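Local coordinates for protein endo-xylogalacturonan hydrolase A (Aspergillus tubingensis, PDB 4C2L) that hydrolyses the xylose-substituted galacturonan backbone of xylogalacturonan, a component of the hairy regions of pectin, as a secreted family 28 glycoside hydrolase, at residues A[298-303]-A[349-354]; A[367-372]-A[378-383]. All blocks are in the same frame, centred on the assembly; numbering follows the deposited sequence.

Contact 1 of 2, residues A[298-303]-A[349-354]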
ATOM      1  N   PHE A 298      -1.110 -11.819  12.938  1.00 15.53           N
ATOM      2  CA  PHE A 298      -1.446 -10.446  13.333  1.00 15.85           C
ATOM      3  C   PHE A 298      -0.394  -9.884  14.254  1.00 16.21           C
ATOM      4  O   PHE A 298       0.199 -10.613  15.068  1.00 16.50           O
ATOM      5  CB  PHE A 298      -2.829 -10.380  13.993  1.00 16.35           C
ATOM      6  CG  PHE A 298      -3.431  -9.004  13.970  1.00 16.85           C
ATOM      7  CD1 PHE A 298      -4.116  -8.557  12.844  1.00 17.16           C
ATOM      8  CD2 PHE A 298      -3.286  -8.139  15.050  1.00 17.92           C
ATOM      9  CE1 PHE A 298      -4.658  -7.274  12.800  1.00 17.88           C
ATOM     10  CE2 PHE A 298      -3.837  -6.859  15.017  1.00 17.97           C
ATOM     11  CZ  PHE A 298      -4.512  -6.423  13.884  1.00 17.61           C
ATOM     12  N   GLN A 299      -0.153  -8.579  14.153  1.00 15.70           N
ATOM     13  CA  GLN A 299       0.867  -7.982  14.981  1.00 16.04           C
ATOM     14  C   GLN A 299       0.461  -6.578  15.372  1.00 16.43           C
ATOM     15  O   GLN A 299      -0.074  -5.836  14.551  1.00 16.14           O
ATOM     16  CB  GLN A 299       2.215  -7.972  14.247  1.00 16.62           C
ATOM     17  CG  GLN A 299       3.355  -7.405  15.069  1.00 17.81           C
ATOM     18  CD  GLN A 299       4.698  -7.501  14.380  1.00 19.03           C
ATOM     19  OE1 GLN A 299       4.782  -7.784  13.178  1.00 20.02           O
ATOM     20  NE2 GLN A 299       5.767  -7.239  15.132  1.00 19.63           N
ATOM     21  N   ILE A 300       0.684  -6.239  16.638  1.00 14.98           N
ATOM     22  CA  ILE A 300       0.580  -4.863  17.067  1.00 15.13           C
ATOM     23  C   ILE A 300       1.948  -4.434  17.556  1.00 15.66           C
ATOM     24  O   ILE A 300       2.541  -5.076  18.450  1.00 16.09           O
ATOM     25  CB  ILE A 300      -0.464  -4.668  18.182  1.00 15.25           C
ATOM     26  CG1 ILE A 300      -1.873  -5.022  17.666  1.00 15.85           C
ATOM     27  CG2 ILE A 300      -0.424  -3.223  18.676  1.00 14.53           C
ATOM     28  CD1 ILE A 300      -2.925  -5.039  18.761  1.00 16.64           C
ATOM     29  N   GLN A 301       2.437  -3.345  16.970  1.00 15.11           N
ATOM     30  CA  GLN A 301       3.687  -2.736  17.373  1.00 15.55           C
ATOM     31  C   GLN A 301       3.384  -1.392  17.986  1.00 15.73           C
ATOM     32  O   GLN A 301       2.704  -0.568  17.370  1.00 15.29           O
ATOM     33  CB  GLN A 301       4.617  -2.559  16.164  1.00 16.38           C
ATOM     34  CG  GLN A 301       5.170  -3.872  15.627  1.00 17.43           C
ATOM     35  CD  GLN A 301       5.807  -3.691  14.261  1.00 19.19           C
ATOM     36  OE1 GLN A 301       6.973  -3.306  14.157  1.00 22.54           O
ATOM     37  NE2 GLN A 301       5.042  -3.944  13.214  1.00 19.10           N
ATOM     38  N   SER A 302       3.873  -1.175  19.209  1.00 15.86           N
ATOM     39  CA  SER A 302       3.665   0.088  19.908  1.00 17.10           C
ATOM     40  C   SER A 302       4.994   0.789  20.194  1.00 18.30           C
ATOM     41  O   SER A 302       5.020   1.886  20.761  1.00 18.89           O
ATOM     42  CB  SER A 302       2.930  -0.155  21.225  1.00 17.43           C
ATOM     43  OG  SER A 302       3.669  -1.041  22.045  1.00 17.18           O
ATOM     44  N   CYS A 303       6.085   0.147  19.799  1.00 20.12           N
ATOM     45  CA  CYS A 303       7.431   0.690  20.003  1.00 22.17           C
ATOM     46  C   CYS A 303       8.103   0.872  18.634  1.00 21.74           C
ATOM     47  O   CYS A 303       9.318   0.690  18.482  1.00 21.07           O
ATOM     48  CB  CYS A 303       8.235  -0.254  20.908  1.00 26.10           C
ATOM     49  SG  CYS A 303       9.786   0.433  21.553  1.00 33.31           S
ATOM     50  N   GLY A 349      -1.824   3.068  26.519  1.00 19.87           N
ATOM     51  CA  GLY A 349      -2.814   3.236  25.477  1.00 18.77           C
ATOM     52  C   GLY A 349      -4.092   2.464  25.723  1.00 18.44           C
ATOM     53  O   GLY A 349      -4.274   1.832  26.778  1.00 18.59           O
ATOM     54  N   THR A 350      -4.972   2.520  24.740  1.00 17.15           N
ATOM     55  CA  THR A 350      -6.178   1.717  24.727  1.00 17.42           C
ATOM     56  C   THR A 350      -5.984   0.656  23.662  1.00 17.46           C
ATOM     57  O   THR A 350      -5.572   0.965  22.542  1.00 16.95           O
ATOM     58  CB  THR A 350      -7.395   2.596  24.396  1.00 18.74           C
ATOM     59  OG1 THR A 350      -7.412   3.723  25.289  1.00 20.63           O
ATOM     60  CG2 THR A 350      -8.685   1.830  24.558  1.00 18.99           C
ATOM     61  N   CYS A 351      -6.294  -0.587  24.013  1.00 17.58           N
ATOM     62  CA  CYS A 351      -6.031  -1.731  23.144  1.00 17.56           C
ATOM     63  C   CYS A 351      -7.349  -2.431  22.840  1.00 16.43           C
ATOM     64  O   CYS A 351      -7.546  -3.597  23.190  1.00 16.82           O
ATOM     65  CB  CYS A 351      -5.046  -2.669  23.845  1.00 18.75           C
ATOM     66  SG  CYS A 351      -4.408  -4.030  22.829  1.00 21.24           S
ATOM     67  N   GLY A 352      -8.255  -1.713  22.184  1.00 15.50           N
ATOM     68  CA  GLY A 352      -9.617  -2.179  22.004  1.00 15.50           C
ATOM     69  C   GLY A 352      -9.720  -3.139  20.833  1.00 16.23           C
ATOM     70  O   GLY A 352     -10.343  -2.824  19.821  1.00 16.48           O
ATOM     71  N   ILE A 353      -9.120  -4.311  20.988  1.00 16.61           N
ATOM     72  CA  ILE A 353      -9.146  -5.324  19.931  1.00 17.34           C
ATOM     73  C   ILE A 353      -9.928  -6.557  20.363  1.00 17.43           C
ATOM     74  O   ILE A 353      -9.813  -7.010  21.507  1.00 16.38           O
ATOM     75  CB  ILE A 353      -7.723  -5.661  19.402  1.00 18.83           C
ATOM     76  CG1 ILE A 353      -7.771  -6.766  18.329  1.00 19.69           C
ATOM     77  CG2 ILE A 353      -6.749  -5.976  20.522  1.00 19.81           C
ATOM     78  CD1 ILE A 353      -6.452  -6.955  17.594  1.00 21.35           C
ATOM     79  N   SER A 354     -10.764  -7.051  19.459  1.00 17.04           N
ATOM     80  CA  SER A 354     -11.545  -8.273  19.670  0.50 17.52           C
ATOM     81  C   SER A 354     -11.228  -9.276  18.559  1.00 17.82           C
ATOM     82  O   SER A 354     -11.323  -8.918  17.383  1.00 17.82           O
ATOM     83  CB  SER A 354     -13.036  -7.934  19.664  0.50 17.56           C
ATOM     84  OG  SER A 354     -13.841  -9.082  19.880  0.50 18.45           O
TER

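Contact 2 of 2, residues A[367-372]-A[378-383]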
ATOM      1  N   SER A 367      -0.213 -22.670  18.585  1.00 27.96           N
ATOM      2  CA  SER A 367      -0.815 -21.369  18.236  1.00 27.62           C
ATOM      3  C   SER A 367      -0.743 -20.344  19.371  1.00 26.69           C
ATOM      4  O   SER A 367      -1.761 -19.838  19.864  1.00 28.18           O
ATOM      5  CB  SER A 367      -2.260 -21.555  17.779  1.00 29.06           C
ATOM      6  OG  SER A 367      -3.001 -22.227  18.784  1.00 32.99           O
ATOM      7  N   GLU A 368       0.472 -20.029  19.774  1.00 24.17           N
ATOM      8  CA  GLU A 368       0.698 -19.109  20.859  1.00 24.16           C
ATOM      9  C   GLU A 368       0.498 -17.659  20.395  1.00 22.99           C
ATOM     10  O   GLU A 368       0.903 -17.285  19.297  1.00 21.57           O
ATOM     11  CB  GLU A 368       2.112 -19.333  21.359  1.00 26.73           C
ATOM     12  CG  GLU A 368       2.508 -18.612  22.625  1.00 31.25           C
ATOM     13  CD  GLU A 368       3.869 -19.073  23.115  1.00 33.27           C
ATOM     14  OE1 GLU A 368       4.102 -20.301  23.157  1.00 36.49           O
ATOM     15  OE2 GLU A 368       4.703 -18.208  23.443  1.00 37.90           O
ATOM     16  N   VAL A 369      -0.163 -16.864  21.231  1.00 20.90           N
ATOM     17  CA  VAL A 369      -0.337 -15.436  20.971  1.00 20.59           C
ATOM     18  C   VAL A 369       0.356 -14.678  22.101  1.00 20.88           C
ATOM     19  O   VAL A 369      -0.037 -14.790  23.277  1.00 21.38           O
ATOM     20  CB  VAL A 369      -1.837 -15.063  20.877  1.00 20.34           C
ATOM     21  CG1 VAL A 369      -2.024 -13.553  20.719  1.00 20.29           C
ATOM     22  CG2 VAL A 369      -2.513 -15.812  19.735  1.00 20.80           C
ATOM     23  N   LEU A 370       1.393 -13.923  21.761  1.00 20.00           N
ATOM     24  CA  LEU A 370       2.076 -13.092  22.737  1.00 20.45           C
ATOM     25  C   LEU A 370       1.285 -11.807  22.923  1.00 21.15           C
ATOM     26  O   LEU A 370       0.823 -11.221  21.940  1.00 19.50           O
ATOM     27  CB  LEU A 370       3.494 -12.756  22.288  1.00 21.27           C
ATOM     28  CG  LEU A 370       4.451 -13.937  22.101  1.00 22.32           C
ATOM     29  CD1 LEU A 370       5.825 -13.377  21.802  1.00 21.73           C
ATOM     30  CD2 LEU A 370       4.470 -14.831  23.343  1.00 23.99           C
ATOM     31  N   CYS A 371       1.110 -11.390  24.181  1.00 21.35           N
ATOM     32  CA  CYS A 371       0.311 -10.192  24.480  1.00 21.51           C
ATOM     33  C   CYS A 371       0.959  -9.306  25.525  1.00 21.33           C
ATOM     34  O   CYS A 371       1.593  -9.795  26.467  1.00 21.58           O
ATOM     35  CB  CYS A 371      -1.066 -10.574  25.014  1.00 23.67           C
ATOM     36  SG  CYS A 371      -2.098 -11.599  23.951  1.00 25.76           S
ATOM     37  N   ALA A 372       0.787  -7.998  25.350  1.00 19.24           N
ATOM     38  CA  ALA A 372       1.044  -7.033  26.405  1.00 19.34           C
ATOM     39  C   ALA A 372      -0.071  -6.000  26.342  1.00 18.29           C
ATOM     40  O   ALA A 372      -0.416  -5.524  25.252  1.00 17.30           O
ATOM     41  CB  ALA A 372       2.399  -6.368  26.218  1.00 19.02           C
ATOM     42  N   LEU A 378     -10.351 -10.105  24.923  1.00 24.32           N
ATOM     43  CA  LEU A 378      -9.593 -10.221  23.664  1.00 22.98           C
ATOM     44  C   LEU A 378     -10.148 -11.307  22.742  1.00 23.25           C
ATOM     45  O   LEU A 378     -10.341 -11.070  21.549  1.00 22.85           O
ATOM     46  CB  LEU A 378      -8.117 -10.472  23.943  1.00 21.51           C
ATOM     47  CG  LEU A 378      -7.221 -10.594  22.706  1.00 20.93           C
ATOM     48  CD1 LEU A 378      -7.149  -9.263  21.970  1.00 21.39           C
ATOM     49  CD2 LEU A 378      -5.841 -11.059  23.135  1.00 20.62           C
ATOM     50  N   GLY A 379     -10.389 -12.497  23.293  1.00 23.48           N
ATOM     51  CA  GLY A 379     -10.995 -13.580  22.527  1.00 24.74           C
ATOM     52  C   GLY A 379     -10.092 -14.749  22.188  1.00 25.18           C
ATOM     53  O   GLY A 379     -10.554 -15.723  21.604  1.00 28.26           O
ATOM     54  N   VAL A 380      -8.808 -14.645  22.525  1.00 24.98           N
ATOM     55  CA  VAL A 380      -7.848 -15.747  22.413  1.00 25.08           C
ATOM     56  C   VAL A 380      -6.988 -15.775  23.675  1.00 25.71           C
ATOM     57  O   VAL A 380      -6.829 -14.751  24.345  1.00 23.60           O
ATOM     58  CB  VAL A 380      -6.920 -15.638  21.170  1.00 25.20           C
ATOM     59  CG1 VAL A 380      -7.722 -15.685  19.875  1.00 25.08           C
ATOM     60  CG2 VAL A 380      -6.034 -14.398  21.227  1.00 25.02           C
ATOM     61  N   THR A 381      -6.429 -16.939  23.989  1.00 25.44           N
ATOM     62  CA  THR A 381      -5.550 -17.085  25.152  1.00 26.81           C
ATOM     63  C   THR A 381      -4.220 -16.380  24.913  1.00 27.38           C
ATOM     64  O   THR A 381      -3.619 -16.532  23.851  1.00 29.17           O
ATOM     65  CB  THR A 381      -5.313 -18.572  25.502  1.00 27.76           C
ATOM     66  OG1 THR A 381      -6.578 -19.229  25.624  1.00 29.64           O
ATOM     67  CG2 THR A 381      -4.570 -18.708  26.828  1.00 27.87           C
ATOM     68  N   CYS A 382      -3.782 -15.598  25.898  1.00 27.15           N
ATOM     69  CA  CYS A 382      -2.540 -14.837  25.811  1.00 28.08           C
ATOM     70  C   CYS A 382      -1.388 -15.507  26.515  1.00 28.62           C
ATOM     71  O   CYS A 382      -1.583 -16.258  27.480  1.00 29.17           O
ATOM     72  CB  CYS A 382      -2.706 -13.434  26.404  1.00 28.71           C
ATOM     73  SG  CYS A 382      -3.530 -12.277  25.291  1.00 33.17           S
ATOM     74  N   THR A 383      -0.194 -15.210  26.020  1.00 26.58           N
ATOM     75  CA  THR A 383       1.060 -15.575  26.650  1.00 27.18           C
ATOM     76  C   THR A 383       1.867 -14.291  26.775  1.00 27.82           C
ATOM     77  O   THR A 383       1.914 -13.488  25.846  1.00 25.33           O
ATOM     78  CB  THR A 383       1.819 -16.600  25.787  1.00 27.08           C
ATOM     79  OG1 THR A 383       0.992 -17.754  25.602  1.00 28.16           O
ATOM     80  CG2 THR A 383       3.142 -17.012  26.436  1.00 29.14           C
TER
HETATM   81  O   HOH W   1      -3.959 -18.544  21.730  1.00 34.20           O
HETATM   82  O   HOH W   2      -1.103 -17.811  23.718  1.00 24.59           O

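Contact 1 of 2, residues A[298-303]-A[349-354]
The Ile353 side chain reaches across to strand 298-301, where its CD1 touches both Phe298 and Ile300, which lie ahead of it about 65° apart. Ile353 CD1 lies 3.7 Å from CE2 of Phe298, the two side chains arriving from opposite directions and the methyl meeting the ring obliquely. Ile353 CD1 is also 4.2 Å from CD1 of Ile300, and here the two isoleucines meet tip to tip. The reach of Ile353 follows from its torsions: CG1 stands anti to the backbone N (chi1 178°) and the chain continues extended, which carries CD1 well out from its backbone. This extended shape spans part of the gap, since the axes of the short strands 298-301 and 350-354 pass 11.3 Å apart at 166°, nearly antiparallel. That separation is too wide for pairing in one sheet and is what two facing walls of a right-handed parallel beta-helix, the fold of glycoside hydrolase family 28, present to each other across the core. Strand 298-301 hydrogen-bonds through its backbone to Asn342 and Asp344 in its own wall. Farther along, Ile300 CD1 approaches SG of Cys351 at 4.4 Å, a looser apolar contact; that sulfur is tied to Cys345 in a disulfide, and Ile300 also packs on Cys345. Between Cys351 and Ile353, Gly352 is the centre of an inverse gamma turn, closed by Ile353 N to Cys351 O at 2.8 Å. Phe298 is held further by an edge-to-face ring contact with Phe286, while Val325 touches both Phe298 and Ile353.

Contact 2 of 2, residues A[367-372]-A[378-383]
Val369 and Cys371 offer Thr383 an acceptor and a donor, and its backbone uses both. Thr383 N donates to Val369 O at 2.8 Å, with an N-H...O angle of 147°. Thr383 O in turn accepts from Cys371 N, also at 2.8 Å, with 152° at the hydrogen. One residue thus bonds to the two neighbours of Leu370, the signature of a parallel bridge between Leu370 and Thr383. Secondary CA-H...O contacts accompany both bonds: Leu370 CA lies 3.1 Å from Thr383 O, and Cys382 CA also approaches Val369 O. This pairing puts strand 383-384 at the outer edge of one parallel sheet of the beta-helix, next to strand 368-372, whose other edge is bonded through Glu368, Leu370 and Ala372 to strand 339-344 and Pro338. Ahead of Thr383 no further direct backbone bond links the segments, and water bridges them. One molecule accepts from Val369 N, donates to Thr381 O and accepts from Thr383 OG1, each at 2.8 Å; a second donates to Thr381 O and Ser367 O, so that the Thr381 carbonyl takes two waters. The hydroxyl of Thr383 is placed for this by chi1 -58°, which also brings OG1 within 3.4 Å of CG of Glu368. Cys371 SG and Cys382 SG are joined at 2.1 Å, closing the loop between strand 368-372 and Thr383 covalently, and CD2 of Leu378 packs against the Cys371 sulfur. CG2 of Val380 sits 4.1 Å from CG2 of Val369, the two side chains crossing at about a right angle.

Overall arrangement
Both contacts lie toward the C-terminal end of the beta-helix, their centres 12 Å apart. In contact 1 all four touching residues are buried; it buries 120 Å², and its contacts across the segments are all apolar, as expected between walls facing across a core. Contact 2 is partly buried, covers 345 Å², and combines backbone bonds, bridging waters and a disulfide at a sheet edge. The two share a sheet: strands 296-301 and 368-372 flank strand 339-344, while strand 350-358 belongs to another wall. Direct contact occurs where Ile353 O meets Leu378 CD1 at 3.5 Å, so segment 378-383 packs on part of strand 350-358, which supplies one side of contact 1.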